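Local coordinates for protein TlmII (Streptoalloteichus hindustanus, PDB 4HVM) that probably binds a phosphopantetheine group as a condensation-family protein of tallysomycin biosynthesis, related to the condensation domains of nonribosomal peptide synthetases, at residues A[168-173]-A[291-296]. Residues are numbered along the deposited sequence; the frame is centred on the assembly and turned at random.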
loop_
_atom_site.group_PDB
_atom_site.type_symbol
_atom_site.label_atom_id
_atom_site.label_comp_id
_atom_site.label_asym_id
_atom_site.label_seq_id
_atom_site.Cartn_x
_atom_site.Cartn_y
_atom_site.Cartn_z
ATOM N N ALA A 168 -25.229 -5.502 1.010
ATOM C CA ALA A 168 -25.643 -4.479 1.965
ATOM C C ALA A 168 -24.687 -4.398 3.150
ATOM O O ALA A 168 -24.645 -3.393 3.858
ATOM C CB ALA A 168 -27.060 -4.739 2.444
ATOM N N GLN A 169 -23.924 -5.464 3.362
ATOM C CA GLN A 169 -22.938 -5.504 4.436
ATOM C C GLN A 169 -21.822 -4.501 4.162
ATOM O O GLN A 169 -21.174 -4.007 5.086
ATOM C CB GLN A 169 -22.354 -6.912 4.564
ATOM C CG GLN A 169 -21.747 -7.231 5.921
ATOM C CD GLN A 169 -22.785 -7.679 6.935
ATOM O OE1 GLN A 169 -23.986 -7.633 6.673
ATOM N NE2 GLN A 169 -22.321 -8.122 8.099
ATOM N N TYR A 170 -21.601 -4.208 2.884
ATOM C CA TYR A 170 -20.564 -3.270 2.476
ATOM C C TYR A 170 -21.163 -1.900 2.178
ATOM O O TYR A 170 -22.346 -1.782 1.855
ATOM C CB TYR A 170 -19.821 -3.787 1.238
ATOM C CG TYR A 170 -19.180 -5.148 1.414
ATOM C CD1 TYR A 170 -19.906 -6.311 1.191
ATOM C CD2 TYR A 170 -17.847 -5.269 1.799
ATOM C CE1 TYR A 170 -19.329 -7.555 1.351
ATOM C CE2 TYR A 170 -17.260 -6.513 1.960
ATOM C CZ TYR A 170 -18.006 -7.651 1.735
ATOM O OH TYR A 170 -17.427 -8.889 1.893
ATOM N N ARG A 171 -20.335 -0.868 2.282
ATOM C CA ARG A 171 -20.760 0.495 1.992
ATOM C C ARG A 171 -20.189 0.938 0.651
ATOM O O ARG A 171 -18.975 0.894 0.448
ATOM C CB ARG A 171 -20.286 1.438 3.096
ATOM C CG ARG A 171 -20.807 2.858 2.978
ATOM C CD ARG A 171 -20.237 3.727 4.085
ATOM N NE ARG A 171 -20.772 5.085 4.064
ATOM C CZ ARG A 171 -20.280 6.091 4.779
ATOM N NH1 ARG A 171 -19.230 5.899 5.569
ATOM N NH2 ARG A 171 -20.834 7.293 4.699
ATOM N N ASP A 172 -21.063 1.362 -0.258
ATOM C CA ASP A 172 -20.647 1.777 -1.597
ATOM C C ASP A 172 -19.749 3.012 -1.527
ATOM O O ASP A 172 -19.985 3.921 -0.730
ATOM C CB ASP A 172 -21.874 2.043 -2.480
ATOM C CG ASP A 172 -21.550 2.016 -3.969
ATOM O OD1 ASP A 172 -20.449 2.462 -4.362
ATOM O OD2 ASP A 172 -22.406 1.547 -4.751
ATOM N N PHE A 173 -18.716 3.029 -2.365
ATOM C CA PHE A 173 -17.762 4.130 -2.397
ATOM C C PHE A 173 -18.412 5.429 -2.851
ATOM O O PHE A 173 -17.916 6.515 -2.558
ATOM C CB PHE A 173 -16.586 3.788 -3.314
ATOM C CG PHE A 173 -15.590 4.902 -3.463
ATOM C CD1 PHE A 173 -14.698 5.185 -2.446
ATOM C CD2 PHE A 173 -15.546 5.665 -4.619
ATOM C CE1 PHE A 173 -13.780 6.207 -2.575
ATOM C CE2 PHE A 173 -14.629 6.690 -4.755
ATOM C CZ PHE A 173 -13.745 6.961 -3.730
ATOM N N SER A 291 -17.074 0.044 6.172
ATOM C CA SER A 291 -16.380 -0.981 5.406
ATOM C C SER A 291 -16.509 -0.686 3.912
ATOM O O SER A 291 -17.244 -1.360 3.189
ATOM C CB SER A 291 -16.928 -2.368 5.739
ATOM O OG SER A 291 -18.340 -2.386 5.658
ATOM N N VAL A 292 -15.789 0.334 3.458
ATOM C CA VAL A 292 -15.905 0.800 2.083
ATOM C C VAL A 292 -14.831 0.199 1.188
ATOM O O VAL A 292 -13.646 0.252 1.508
ATOM C CB VAL A 292 -15.797 2.339 2.007
ATOM C CG1 VAL A 292 -15.831 2.813 0.560
ATOM C CG2 VAL A 292 -16.908 2.988 2.812
ATOM N N VAL A 293 -15.253 -0.379 0.068
ATOM C CA VAL A 293 -14.314 -0.833 -0.950
ATOM C C VAL A 293 -13.970 0.345 -1.849
ATOM O O VAL A 293 -14.841 0.885 -2.531
ATOM C CB VAL A 293 -14.905 -1.976 -1.810
ATOM C CG1 VAL A 293 -14.023 -2.260 -3.018
ATOM C CG2 VAL A 293 -15.079 -3.231 -0.980
ATOM N N GLY A 294 -12.703 0.746 -1.835
ATOM C CA GLY A 294 -12.245 1.865 -2.637
ATOM C C GLY A 294 -10.966 2.504 -2.131
ATOM O O GLY A 294 -10.384 2.053 -1.143
ATOM N N PRO A 295 -10.517 3.568 -2.812
ATOM C CA PRO A 295 -9.305 4.296 -2.426
ATOM C C PRO A 295 -9.524 5.200 -1.216
ATOM O O PRO A 295 -10.041 6.309 -1.357
ATOM C CB PRO A 295 -8.998 5.139 -3.665
ATOM C CG PRO A 295 -10.326 5.358 -4.305
ATOM C CD PRO A 295 -11.131 4.117 -4.035
ATOM N N LEU A 296 -9.120 4.727 -0.041
ATOM C CA LEU A 296 -9.247 5.501 1.187
ATOM C C LEU A 296 -7.959 5.451 2.015
ATOM O O LEU A 296 -7.976 5.661 3.227
ATOM C CB LEU A 296 -10.440 5.005 2.007
ATOM C CG LEU A 296 -11.817 5.338 1.424
ATOM C CD1 LEU A 296 -12.915 4.769 2.298
ATOM C CD2 LEU A 296 -11.990 6.842 1.260
#
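Arg171 N donates a backbone hydrogen bond to Ser291 O, 3.3 Å long and straight (179° at the hydrogen). Ser291 OG adds a weak hydrogen bond to Gln169 O, also 3.3 Å. The return contact is a CA-H...O approach of Val292 CA to Arg171 O at 3.5 Å.

Val292 fills the angle between Arg171 and Phe173. With CG1 anti to the backbone N (chi1 176°), that methyl packs on Phe173 and also lies near Arg171 O. CG2 packs on the extended aliphatic part of the Arg171 side chain, 3.6 Å from CD. The charged end continues away and forms a salt bridge with Glu175 through NE.

The segment 291-296 belongs to a loop that enters strand 297-305, in the sheet of the second half of the chain. Here it reaches the first half and lies against the loop between helices 147-161 and 185-198. Such a crossing between the two lobes is consistent with the floor loop of condensation domains. Gly294 N hydrogen-bonds to Ser149 OG, and Leu296 N to OD2 of Asp146, which falls in a sequence resembling the family's HHxxxDG motif.

Phe173 carries the aromatic contact. It swings its ring away from its own backbone N (chi1 177°), which carries it alongside Gly294 to Pro295. Pro295 CD sits over one ring face in a CH-pi contact, 4.0 Å from the centroid. Val292 CG1 meets the ring edge at CD1, also 4.0 Å away; Leu296 CD2 lies at the edge near CE1. Tyr170 makes a looser apolar contact, CD2 to Val293 CG2 at 4.4 Å. Its ring packs edge-to-face with Phe63, and its OH hydrogen-bonds to Gln159 OE1 on helix 147-161.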